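Local coordinates for nitrite oxidoreductase subunit B (Kuenenia stuttgartiensis, PDB 7B04), which probably relays electrons through its iron-sulfur clusters between the other two subunits of the nitrite oxidoreductase complex of an anammox bacterium, at residues 29-34 with 342-346; 208-214 with 229-233; 307-313 with 327-332. All coordinates share one frame; numbering follows the deposited sequence.

Interaction 1: residues 29-34 with 342-346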
loop_
_atom_site.group_PDB
_atom_site.type_symbol
_atom_site.label_atom_id
_atom_site.label_comp_id
_atom_site.label_asym_id
_atom_site.label_seq_id
_atom_site.Cartn_x
_atom_site.Cartn_y
_atom_site.Cartn_z
ATOM N N VAL A 29 -14.224 -18.317 2.764
ATOM C CA VAL A 29 -13.101 -19.054 2.199
ATOM C C VAL A 29 -12.094 -18.051 1.660
ATOM O O VAL A 29 -12.450 -17.180 0.860
ATOM C CB VAL A 29 -13.560 -20.014 1.086
ATOM C CG1 VAL A 29 -12.362 -20.572 0.335
ATOM C CG2 VAL A 29 -14.408 -21.134 1.671
ATOM N N PHE A 30 -10.840 -18.180 2.087
ATOM C CA PHE A 30 -9.763 -17.293 1.658
ATOM C C PHE A 30 -8.802 -18.089 0.786
ATOM O O PHE A 30 -8.215 -19.075 1.246
ATOM C CB PHE A 30 -9.008 -16.700 2.852
ATOM C CG PHE A 30 -9.818 -15.749 3.701
ATOM C CD1 PHE A 30 -11.168 -15.549 3.478
ATOM C CD2 PHE A 30 -9.211 -15.052 4.733
ATOM C CE1 PHE A 30 -11.893 -14.679 4.265
ATOM C CE2 PHE A 30 -9.931 -14.180 5.522
ATOM C CZ PHE A 30 -11.273 -13.993 5.287
ATOM N N ASN A 31 -8.636 -17.663 -0.465
ATOM C CA ASN A 31 -7.666 -18.288 -1.367
ATOM C C ASN A 31 -6.333 -17.577 -1.171
ATOM O O ASN A 31 -6.051 -16.555 -1.799
ATOM C CB ASN A 31 -8.141 -18.221 -2.813
ATOM C CG ASN A 31 -7.310 -19.089 -3.741
ATOM O OD1 ASN A 31 -6.336 -19.714 -3.320
ATOM N ND2 ASN A 31 -7.693 -19.130 -5.011
ATOM N N ILE A 32 -5.498 -18.133 -0.287
ATOM C CA ILE A 32 -4.204 -17.529 0.023
ATOM C C ILE A 32 -3.341 -17.400 -1.226
ATOM O O ILE A 32 -2.546 -16.459 -1.348
ATOM C CB ILE A 32 -3.485 -18.345 1.117
ATOM C CG1 ILE A 32 -4.354 -18.447 2.370
ATOM C CG2 ILE A 32 -2.147 -17.719 1.465
ATOM C CD1 ILE A 32 -3.743 -19.309 3.454
ATOM N N ASN A 33 -3.487 -18.330 -2.171
ATOM C CA ASN A 33 -2.685 -18.300 -3.391
ATOM C C ASN A 33 -2.856 -16.998 -4.166
ATOM O O ASN A 33 -1.940 -16.586 -4.884
ATOM C CB ASN A 33 -3.046 -19.490 -4.274
ATOM C CG ASN A 33 -2.685 -20.816 -3.637
ATOM O OD1 ASN A 33 -1.521 -21.077 -3.338
ATOM N ND2 ASN A 33 -3.687 -21.662 -3.420
ATOM N N ARG A 34 -4.011 -16.348 -4.048
ATOM C CA ARG A 34 -4.274 -15.119 -4.785
ATOM C C ARG A 34 -3.948 -13.854 -3.999
ATOM O O ARG A 34 -4.019 -12.760 -4.571
ATOM C CB ARG A 34 -5.744 -15.052 -5.209
ATOM C CG ARG A 34 -6.198 -16.057 -6.245
ATOM C CD ARG A 34 -7.644 -15.755 -6.607
ATOM N NE ARG A 34 -8.201 -16.673 -7.592
ATOM C CZ ARG A 34 -9.438 -16.582 -8.070
ATOM N NH1 ARG A 34 -9.872 -17.457 -8.965
ATOM N NH2 ARG A 34 -10.242 -15.613 -7.650
ATOM N N MET A 342 -14.233 -20.712 -8.255
ATOM C CA MET A 342 -13.217 -19.714 -7.936
ATOM C C MET A 342 -13.426 -18.434 -8.735
ATOM O O MET A 342 -13.095 -17.344 -8.254
ATOM C CB MET A 342 -11.819 -20.276 -8.193
ATOM C CG MET A 342 -11.376 -21.324 -7.188
ATOM S SD MET A 342 -9.609 -21.662 -7.289
ATOM C CE MET A 342 -9.509 -22.450 -8.894
ATOM N N SER A 343 -13.975 -18.544 -9.946
ATOM C CA SER A 343 -14.308 -17.372 -10.744
ATOM C C SER A 343 -15.538 -16.640 -10.228
ATOM O O SER A 343 -15.936 -15.635 -10.827
ATOM C CB SER A 343 -14.518 -17.776 -12.205
ATOM O OG SER A 343 -13.323 -18.294 -12.763
ATOM N N LEU A 344 -16.149 -17.119 -9.146
ATOM C CA LEU A 344 -17.272 -16.449 -8.510
ATOM C C LEU A 344 -16.838 -15.509 -7.392
ATOM O O LEU A 344 -17.648 -14.696 -6.934
ATOM C CB LEU A 344 -18.253 -17.492 -7.959
ATOM C CG LEU A 344 -19.634 -17.042 -7.481
ATOM C CD1 LEU A 344 -20.459 -16.521 -8.644
ATOM C CD2 LEU A 344 -20.351 -18.185 -6.779
ATOM N N PHE A 345 -15.580 -15.589 -6.960
ATOM C CA PHE A 345 -15.113 -14.789 -5.836
ATOM C C PHE A 345 -15.101 -13.309 -6.197
ATOM O O PHE A 345 -14.578 -12.918 -7.245
ATOM C CB PHE A 345 -13.710 -15.228 -5.413
ATOM C CG PHE A 345 -13.665 -16.545 -4.683
ATOM C CD1 PHE A 345 -14.767 -17.383 -4.644
ATOM C CD2 PHE A 345 -12.507 -16.944 -4.035
ATOM C CE1 PHE A 345 -14.713 -18.592 -3.974
ATOM C CE2 PHE A 345 -12.448 -18.149 -3.363
ATOM C CZ PHE A 345 -13.553 -18.973 -3.332
ATOM N N ARG A 346 -15.679 -12.490 -5.318
ATOM C CA ARG A 346 -15.628 -11.031 -5.426
ATOM C C ARG A 346 -16.157 -10.534 -6.770
ATOM O O ARG A 346 -15.605 -9.611 -7.372
ATOM C CB ARG A 346 -14.210 -10.510 -5.179
ATOM C CG ARG A 346 -13.737 -10.666 -3.743
ATOM C CD ARG A 346 -14.126 -9.466 -2.885
ATOM N NE ARG A 346 -15.573 -9.274 -2.797
ATOM C CZ ARG A 346 -16.397 -10.049 -2.096
ATOM N NH1 ARG A 346 -17.698 -9.790 -2.084
ATOM N NH2 ARG A 346 -15.925 -11.079 -1.406
#

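Interaction 2: residues 208-214 with 229-233. With F3S (Fe3-s4 cluster), chain B; HEM (protoporphyrin IX containing Fe), chain C.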
loop_
_atom_site.group_PDB
_atom_site.type_symbol
_atom_site.label_atom_id
_atom_site.label_comp_id
_atom_site.label_asym_id
_atom_site.label_seq_id
_atom_site.Cartn_x
_atom_site.Cartn_y
_atom_site.Cartn_z
ATOM N N CYS A 208 -20.602 -5.381 29.282
ATOM C CA CYS A 208 -19.185 -5.665 29.464
ATOM C C CYS A 208 -18.599 -4.783 30.559
ATOM O O CYS A 208 -18.970 -3.614 30.705
ATOM C CB CYS A 208 -18.431 -5.448 28.154
ATOM S SG CYS A 208 -16.647 -5.699 28.268
ATOM N N ARG A 209 -17.682 -5.351 31.343
ATOM C CA ARG A 209 -17.049 -4.623 32.436
ATOM C C ARG A 209 -15.530 -4.571 32.309
ATOM O O ARG A 209 -14.838 -4.298 33.295
ATOM C CB ARG A 209 -17.453 -5.232 33.780
ATOM C CG ARG A 209 -18.914 -4.997 34.140
ATOM C CD ARG A 209 -19.247 -5.530 35.521
ATOM N NE ARG A 209 -18.543 -4.807 36.576
ATOM C CZ ARG A 209 -18.979 -3.682 37.133
ATOM N NH1 ARG A 209 -18.271 -3.099 38.090
ATOM N NH2 ARG A 209 -20.121 -3.139 36.734
ATOM N N GLY A 210 -14.997 -4.806 31.114
ATOM C CA GLY A 210 -13.558 -4.718 30.912
ATOM C C GLY A 210 -12.763 -5.737 31.698
ATOM O O GLY A 210 -11.722 -5.400 32.276
ATOM N N TYR A 211 -13.236 -6.982 31.736
ATOM C CA TYR A 211 -12.571 -8.057 32.457
ATOM C C TYR A 211 -11.371 -8.630 31.719
ATOM O O TYR A 211 -10.722 -9.525 32.259
ATOM C CB TYR A 211 -13.554 -9.177 32.795
ATOM C CG TYR A 211 -14.504 -8.814 33.914
ATOM C CD1 TYR A 211 -14.318 -7.664 34.674
ATOM C CD2 TYR A 211 -15.595 -9.614 34.200
ATOM C CE1 TYR A 211 -15.196 -7.329 35.690
ATOM C CE2 TYR A 211 -16.472 -9.286 35.211
ATOM C CZ TYR A 211 -16.274 -8.146 35.952
ATOM O OH TYR A 211 -17.156 -7.829 36.960
ATOM N N ARG A 212 -11.170 -8.311 30.448
ATOM C CA ARG A 212 -9.946 -8.694 29.750
ATOM C C ARG A 212 -9.737 -10.209 29.695
ATOM O O ARG A 212 -8.691 -10.664 29.214
ATOM C CB ARG A 212 -8.723 -8.042 30.427
ATOM C CG ARG A 212 -8.019 -6.908 29.692
ATOM C CD ARG A 212 -8.822 -5.613 29.651
ATOM N NE ARG A 212 -9.076 -4.980 30.951
ATOM C CZ ARG A 212 -8.292 -4.067 31.524
ATOM N NH1 ARG A 212 -7.166 -3.682 30.939
ATOM N NH2 ARG A 212 -8.632 -3.547 32.697
ATOM N N LYS A 213 -10.700 -11.010 30.170
ATOM C CA LYS A 213 -10.554 -12.463 30.091
ATOM C C LYS A 213 -10.700 -12.955 28.660
ATOM O O LYS A 213 -9.997 -13.883 28.245
ATOM C CB LYS A 213 -11.566 -13.161 31.003
ATOM C CG LYS A 213 -11.473 -12.779 32.474
ATOM C CD LYS A 213 -10.099 -13.085 33.052
ATOM C CE LYS A 213 -9.916 -14.570 33.314
ATOM N NZ LYS A 213 -8.605 -14.861 33.960
ATOM N N CYS A 214 -11.624 -12.363 27.901
ATOM C CA CYS A 214 -11.701 -12.646 26.473
ATOM C C CYS A 214 -10.383 -12.321 25.785
ATOM O O CYS A 214 -9.901 -13.094 24.949
ATOM C CB CYS A 214 -12.846 -11.855 25.845
ATOM S SG CYS A 214 -12.852 -10.105 26.285
ATOM N N THR A 229 -13.240 3.501 26.468
ATOM C CA THR A 229 -14.519 3.036 26.995
ATOM C C THR A 229 -14.371 2.101 28.186
ATOM O O THR A 229 -15.384 1.718 28.782
ATOM C CB THR A 229 -15.318 2.338 25.888
ATOM O OG1 THR A 229 -14.523 1.302 25.298
ATOM C CG2 THR A 229 -15.717 3.340 24.814
ATOM N N ARG A 230 -13.141 1.740 28.548
ATOM C CA ARG A 230 -12.844 0.825 29.647
ATOM C C ARG A 230 -13.534 -0.525 29.485
ATOM O O ARG A 230 -13.803 -1.209 30.477
ATOM C CB ARG A 230 -13.214 1.444 31.000
ATOM C CG ARG A 230 -12.149 2.352 31.597
ATOM C CD ARG A 230 -12.104 3.699 30.896
ATOM N NE ARG A 230 -11.308 4.676 31.631
ATOM C CZ ARG A 230 -10.995 5.883 31.171
ATOM N NH1 ARG A 230 -11.406 6.264 29.970
ATOM N NH2 ARG A 230 -10.265 6.707 31.909
ATOM N N VAL A 231 -13.817 -0.928 28.242
ATOM C CA VAL A 231 -14.405 -2.225 27.933
ATOM C C VAL A 231 -13.747 -2.741 26.658
ATOM O O VAL A 231 -13.111 -1.994 25.913
ATOM C CB VAL A 231 -15.945 -2.193 27.766
ATOM C CG1 VAL A 231 -16.622 -1.513 28.953
ATOM C CG2 VAL A 231 -16.333 -1.529 26.459
ATOM N N SER A 232 -13.913 -4.036 26.412
ATOM C CA SER A 232 -13.316 -4.677 25.249
ATOM C C SER A 232 -14.291 -4.732 24.080
ATOM O O SER A 232 -15.512 -4.752 24.259
ATOM C CB SER A 232 -12.849 -6.091 25.591
ATOM O OG SER A 232 -11.854 -6.075 26.599
ATOM N N GLU A 233 -13.730 -4.752 22.873
ATOM C CA GLU A 233 -14.485 -4.816 21.633
ATOM C C GLU A 233 -13.876 -5.888 20.742
ATOM O O GLU A 233 -12.753 -6.348 20.969
ATOM C CB GLU A 233 -14.494 -3.465 20.904
ATOM C CG GLU A 233 -15.194 -2.344 21.652
ATOM C CD GLU A 233 -15.002 -0.995 20.984
ATOM O OE1 GLU A 233 -14.172 -0.906 20.054
ATOM O OE2 GLU A 233 -15.680 -0.026 21.386
HETATM FE FE1 F3S B . -16.248 -10.290 29.686
HETATM FE FE3 F3S B . -15.862 -7.723 28.894
HETATM FE FE4 F3S B . -14.126 -9.657 28.110
HETATM S S1 F3S B . -16.505 -8.435 30.902
HETATM S S2 F3S B . -14.112 -11.117 29.838
HETATM S S3 F3S B . -16.361 -9.497 27.524
HETATM S S4 F3S B . -13.588 -7.548 28.707
HETATM C CHA HEM C . -17.528 -9.539 40.312
HETATM C CHB HEM C . -17.263 -14.156 41.847
HETATM C CHC HEM C . -17.739 -12.498 46.391
HETATM C CHD HEM C . -18.182 -7.877 44.846
HETATM C C1A HEM C . -17.509 -10.922 40.321
HETATM C C2A HEM C . -17.677 -11.782 39.168
HETATM C C3A HEM C . -17.595 -13.058 39.583
HETATM C C4A HEM C . -17.392 -13.057 41.018
HETATM C CMA HEM C . -17.703 -14.329 38.710
HETATM C CAA HEM C . -17.872 -11.265 37.724
HETATM C CBA HEM C . -19.242 -11.649 37.182
HETATM C CGA HEM C . -20.223 -10.557 37.495
HETATM O O1A HEM C . -21.404 -10.877 37.786
HETATM O O2A HEM C . -19.812 -9.369 37.468
HETATM C C1B HEM C . -17.302 -14.118 43.227
HETATM C C2B HEM C . -17.046 -15.217 44.136
HETATM C C3B HEM C . -17.185 -14.762 45.399
HETATM C C4B HEM C . -17.518 -13.349 45.323
HETATM C CMB HEM C . -16.704 -16.643 43.650
HETATM C CAB HEM C . -17.014 -15.503 46.752
HETATM C CBB HEM C . -16.494 -16.728 46.891
HETATM C C1C HEM C . -17.839 -11.117 46.368
HETATM C C2C HEM C . -17.831 -10.248 47.532
HETATM C C3C HEM C . -17.944 -8.983 47.115
HETATM C C4C HEM C . -18.047 -8.987 45.666
HETATM C CMC HEM C . -17.695 -10.708 49.001
HETATM C CAC HEM C . -17.975 -7.730 48.020
HETATM C CBC HEM C . -18.945 -6.819 47.914
HETATM C C1D HEM C . -17.945 -7.918 43.483
HETATM C C2D HEM C . -17.674 -6.787 42.611
HETATM C C3D HEM C . -17.494 -7.246 41.373
HETATM C C4D HEM C . -17.643 -8.689 41.396
HETATM C CMD HEM C . -17.606 -5.301 43.022
HETATM C CAD HEM C . -17.185 -6.373 40.137
HETATM C CBD HEM C . -15.693 -6.378 39.831
HETATM C CGD HEM C . -15.390 -5.349 38.771
HETATM O O1D HEM C . -14.191 -5.141 38.462
HETATM O O2D HEM C . -16.343 -4.725 38.238
HETATM N NA HEM C . -17.347 -11.738 41.422
HETATM N NB HEM C . -17.584 -13.004 43.987
HETATM N NC HEM C . -17.976 -10.315 45.240
HETATM N ND HEM C . -17.913 -9.070 42.702
HETATM FE FE HEM C . -17.900 -11.171 43.224
#

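Interaction 3: residues 307-313 with 327-332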
loop_
_atom_site.group_PDB
_atom_site.type_symbol
_atom_site.label_atom_id
_atom_site.label_comp_id
_atom_site.label_asym_id
_atom_site.label_seq_id
_atom_site.Cartn_x
_atom_site.Cartn_y
_atom_site.Cartn_z
ATOM N N PRO A 307 -4.652 -23.507 1.118
ATOM C CA PRO A 307 -3.250 -23.328 1.512
ATOM C C PRO A 307 -2.399 -22.864 0.345
ATOM O O PRO A 307 -2.767 -23.061 -0.822
ATOM C CB PRO A 307 -2.832 -24.732 1.981
ATOM C CG PRO A 307 -4.119 -25.431 2.295
ATOM C CD PRO A 307 -5.109 -24.893 1.311
ATOM N N PRO A 308 -1.261 -22.227 0.619
ATOM C CA PRO A 308 -0.353 -21.848 -0.469
ATOM C C PRO A 308 0.262 -23.077 -1.120
ATOM O O PRO A 308 0.646 -24.037 -0.448
ATOM C CB PRO A 308 0.712 -20.995 0.232
ATOM C CG PRO A 308 0.078 -20.559 1.514
ATOM C CD PRO A 308 -0.833 -21.675 1.915
ATOM N N ARG A 309 0.354 -23.035 -2.452
ATOM C CA ARG A 309 0.932 -24.142 -3.206
ATOM C C ARG A 309 2.434 -24.281 -2.990
ATOM O O ARG A 309 2.990 -25.348 -3.271
ATOM C CB ARG A 309 0.633 -23.974 -4.696
ATOM C CG ARG A 309 1.332 -22.791 -5.338
ATOM C CD ARG A 309 1.191 -22.818 -6.849
ATOM N NE ARG A 309 1.931 -21.729 -7.478
ATOM C CZ ARG A 309 2.128 -21.619 -8.788
ATOM N NH1 ARG A 309 2.813 -20.593 -9.271
ATOM N NH2 ARG A 309 1.640 -22.535 -9.613
ATOM N N TRP A 310 3.101 -23.235 -2.503
ATOM C CA TRP A 310 4.554 -23.162 -2.511
ATOM C C TRP A 310 5.186 -23.286 -1.133
ATOM O O TRP A 310 6.409 -23.441 -1.047
ATOM C CB TRP A 310 5.005 -21.836 -3.134
ATOM C CG TRP A 310 4.597 -20.653 -2.315
ATOM C CD1 TRP A 310 5.331 -20.033 -1.347
ATOM C CD2 TRP A 310 3.349 -19.956 -2.382
ATOM N NE1 TRP A 310 4.619 -18.989 -0.810
ATOM C CE2 TRP A 310 3.398 -18.920 -1.429
ATOM C CE3 TRP A 310 2.195 -20.106 -3.157
ATOM C CZ2 TRP A 310 2.338 -18.038 -1.232
ATOM C CZ3 TRP A 310 1.145 -19.230 -2.960
ATOM C CH2 TRP A 310 1.224 -18.209 -2.005
ATOM N N ALA A 311 4.404 -23.221 -0.066
ATOM C CA ALA A 311 4.977 -23.230 1.267
ATOM C C ALA A 311 5.339 -24.654 1.685
ATOM O O ALA A 311 4.767 -25.620 1.173
ATOM C CB ALA A 311 3.998 -22.630 2.270
ATOM N N PRO A 312 6.302 -24.806 2.593
ATOM C CA PRO A 312 6.634 -26.143 3.100
ATOM C C PRO A 312 5.401 -26.833 3.658
ATOM O O PRO A 312 4.653 -26.263 4.456
ATOM C CB PRO A 312 7.666 -25.857 4.195
ATOM C CG PRO A 312 8.299 -24.582 3.777
ATOM C CD PRO A 312 7.213 -23.777 3.120
ATOM N N ARG A 313 5.184 -28.076 3.220
ATOM C CA ARG A 313 3.968 -28.775 3.610
ATOM C C ARG A 313 3.926 -29.040 5.109
ATOM O O ARG A 313 2.848 -28.987 5.706
ATOM C CB ARG A 313 3.843 -30.086 2.833
ATOM C CG ARG A 313 3.803 -29.914 1.320
ATOM C CD ARG A 313 2.465 -29.368 0.851
ATOM N NE ARG A 313 2.352 -29.366 -0.606
ATOM C CZ ARG A 313 2.707 -28.347 -1.383
ATOM N NH1 ARG A 313 2.568 -28.433 -2.699
ATOM N NH2 ARG A 313 3.197 -27.238 -0.844
ATOM N N ALA A 327 -5.843 -30.507 -0.576
ATOM C CA ALA A 327 -6.346 -29.209 -1.009
ATOM C C ALA A 327 -5.467 -28.615 -2.104
ATOM O O ALA A 327 -5.975 -28.095 -3.102
ATOM C CB ALA A 327 -6.430 -28.258 0.185
ATOM N N ILE A 328 -4.146 -28.681 -1.928
ATOM C CA ILE A 328 -3.229 -28.123 -2.918
ATOM C C ILE A 328 -3.302 -28.906 -4.224
ATOM O O ILE A 328 -3.260 -28.324 -5.316
ATOM C CB ILE A 328 -1.800 -28.092 -2.349
ATOM C CG1 ILE A 328 -1.758 -27.235 -1.083
ATOM C CG2 ILE A 328 -0.824 -27.558 -3.376
ATOM C CD1 ILE A 328 -0.425 -27.245 -0.387
ATOM N N GLU A 329 -3.420 -30.233 -4.136
ATOM C CA GLU A 329 -3.493 -31.056 -5.340
ATOM C C GLU A 329 -4.705 -30.672 -6.184
ATOM O O GLU A 329 -4.645 -30.683 -7.421
ATOM C CB GLU A 329 -3.519 -32.537 -4.950
ATOM C CG GLU A 329 -3.571 -33.527 -6.108
ATOM C CD GLU A 329 -4.954 -34.093 -6.330
ATOM O OE1 GLU A 329 -5.688 -34.254 -5.333
ATOM O OE2 GLU A 329 -5.303 -34.385 -7.496
ATOM N N LYS A 330 -5.824 -30.358 -5.530
ATOM C CA LYS A 330 -7.011 -29.909 -6.251
ATOM C C LYS A 330 -6.806 -28.524 -6.857
ATOM O O LYS A 330 -7.271 -28.255 -7.970
ATOM C CB LYS A 330 -8.222 -29.910 -5.319
ATOM C CG LYS A 330 -8.650 -31.290 -4.850
ATOM C CD LYS A 330 -9.965 -31.231 -4.092
ATOM C CE LYS A 330 -10.284 -32.564 -3.438
ATOM N NZ LYS A 330 -10.425 -33.653 -4.446
ATOM N N PHE A 331 -6.118 -27.630 -6.139
ATOM C CA PHE A 331 -6.006 -26.245 -6.591
ATOM C C PHE A 331 -5.035 -26.080 -7.756
ATOM O O PHE A 331 -5.341 -25.364 -8.716
ATOM C CB PHE A 331 -5.574 -25.338 -5.436
ATOM C CG PHE A 331 -5.042 -24.006 -5.889
ATOM C CD1 PHE A 331 -5.910 -22.987 -6.237
ATOM C CD2 PHE A 331 -3.676 -23.782 -5.988
ATOM C CE1 PHE A 331 -5.430 -21.763 -6.665
ATOM C CE2 PHE A 331 -3.190 -22.563 -6.420
ATOM C CZ PHE A 331 -4.069 -21.552 -6.758
ATOM N N MET A 332 -3.857 -26.711 -7.682
ATOM C CA MET A 332 -2.811 -26.442 -8.668
ATOM C C MET A 332 -3.252 -26.804 -10.078
ATOM O O MET A 332 -2.848 -26.148 -11.044
ATOM C CB MET A 332 -1.539 -27.209 -8.314
ATOM C CG MET A 332 -0.927 -26.834 -6.983
ATOM S SD MET A 332 0.497 -27.871 -6.608
ATOM C CE MET A 332 1.655 -27.309 -7.851
#

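Interaction 1: residues 29-34 with 342-346
The Arg34 guanidinium reaches the backbone of Met342, lying obliquely to Met342 O, which receives two weak, bent hydrogen bonds, from Arg34 NH1 (3.3 Å) and from Arg34 NH2 (3.4 Å). The Arg34 chain is fully extended from CG to NE, which carries its end across to the loop, with NH1 3.5 Å from Met342 CB. Next to it, the ring of Phe345 presents its edge to Asn31 CB, while Phe345 CZ touches Val29 CG1 at 4.2 Å. Asn31 ND2 and Met342 SD come together at 3.9 Å, the two side chains crossing at about a right angle.

Val29 to Asn31 end strand 25-31, an inner strand of a mixed sheet within the ferredoxin-type region. A short 3-10 turn then leads to Cys35, a ligand of [4Fe-4S] cluster 1, and the Arg34 side chain comes within about 7 Å of that cluster. On the loop side, a type I turn from Met342 to Phe345 folds the chain back, with a weak bond from Phe345 N also reaching Met342 O. Met342 CA lies over one face of the Phe345 ring, toward its rim.

Farther out, Arg34 NH1 forms a salt bridge with Glu325 of subunit A, and Arg34 NH2 bonds to Gln265 O. Helix 279-286 packs on Val29 and Phe345, and Ser343 OG bonds back to Leu339 O within helix 336-342.

Interaction 2: residues 208-214 with 229-233
Cys208 touches Val231 and Ser232 while binding the [3Fe-4S] cluster. Its chi1 of 177° swings SG to FE3, which Cys208 SG ligates at 2.3 Å, and Cys208 SG also lies 3.6 Å from Val231 CB. The same sulfur accepts a nearly straight bond from Gly210 N (3.4 Å) and a weak, long one from Ser232 N, so backbone N-H groups of both segments point at a thiolate, which would be expected to influence the cluster's potential.

Arg209 turns away from segment 229-233 toward the heme of subunit C. Bent at chi3, it directs NE and NH1 to a single propionate oxygen, O2D, which lies near the guanidinium plane; its NH2 forms a salt bridge with Glu234 of subunit C. Gly210 runs alongside Val231, their CA atoms 4.0 Å apart, and its CA-H faces Arg230 O at 3.5 Å. Tyr211 points away from segment 229-233 too; its OH donates to the other propionate at O2A (3.1 Å), while its ring lies obliquely to cluster sulfur S1 and heme CAA, with heme O2D at its edge.

Arg212, the N-cap of helix 213-217, folds back so that NE bonds Gly210 O from above the carbonyl plane (3.0 Å), and its cationic end meets Tyr225 in a cation-pi contact. Lys213 N approaches cluster sulfur S2. Cys214 SG binds FE4 and packs on Ser232 CB, while Ser232 OG lies 3.1 Å from S4.

Cys187 completes the cysteine ligands. A binding loop, the start of a helix and a short strand form one side of the [3Fe-4S] pocket of a ferredoxin-like dicluster domain, here turned toward a heme b, consistent with electron transfer in a NarH-like subunit.

Interaction 3: residues 307-313 with 327-332
A bend at chi2 (-74°) folds the Arg313 chain back toward helix 324-332, while Ile328, with chi2 at 175°, stretches CD1 out to meet it. The two side chains come from opposite directions, and Ile328 CD1 sits over the centre of one guanidinium face, 3.5 Å from Arg313 CZ. The contact joins the loop after strand 303-306 of the mixed sheet to the second of two successive helices, 313-320 and 324-332, the first having Pro312 as its N-cap. Leu316 of that first helix also packs on Pro307, Pro308 and Ile328.

Ile328 is the most covered residue of the contact. Its CG2 lies against the CA of Arg309 at 3.8 Å, its CG1 against the CB of Pro307, and its CD1 near Pro308 O. One turn along, Met332 CG meets Arg309 CB at 4.0 Å, and at the other end Ala327 CB presses on Pro307 CD (3.8 Å). Arg309 CD approaches the edge of the Phe331 ring, and the charged end of Arg309 runs on toward Asp345 of subunit A, a long, weak ion pair.

No hydrogen bond joins the two segments; the terminal nitrogens of Arg313 bond within its own segment. Its NH1 (3.2 Å) and NH2 (3.1 Å) both grip Arg309 O, end-on and from the same face of that carbonyl, and so fix the orientation of the guanidinium whose face meets Ile328 CD1, with Ala311 O at its edge.

Interactions 1 and 3 are neighbours, centres about 14 Å apart, both reaching subunit A, interaction 1 nearer cluster 1. Asn33, from segment 29-34, joins them: its OD1 accepts a probable hydrogen bond from Arg309 N (2.9 Å), and its side chain rests on Phe331. Interaction 1 uses the end of strand 25-31, interaction 3 the loop after its neighbour 303-306. Interaction 1 mixes weak polar bonds with aromatic packing, whereas interaction 3 rests on van der Waals contacts and has partly exposed residues. Interaction 2 lies across the chain's centre, its centre about 35 Å from that of interaction 1, yet is buried under subunit C. It alone is built on metal ligation and heme propionates.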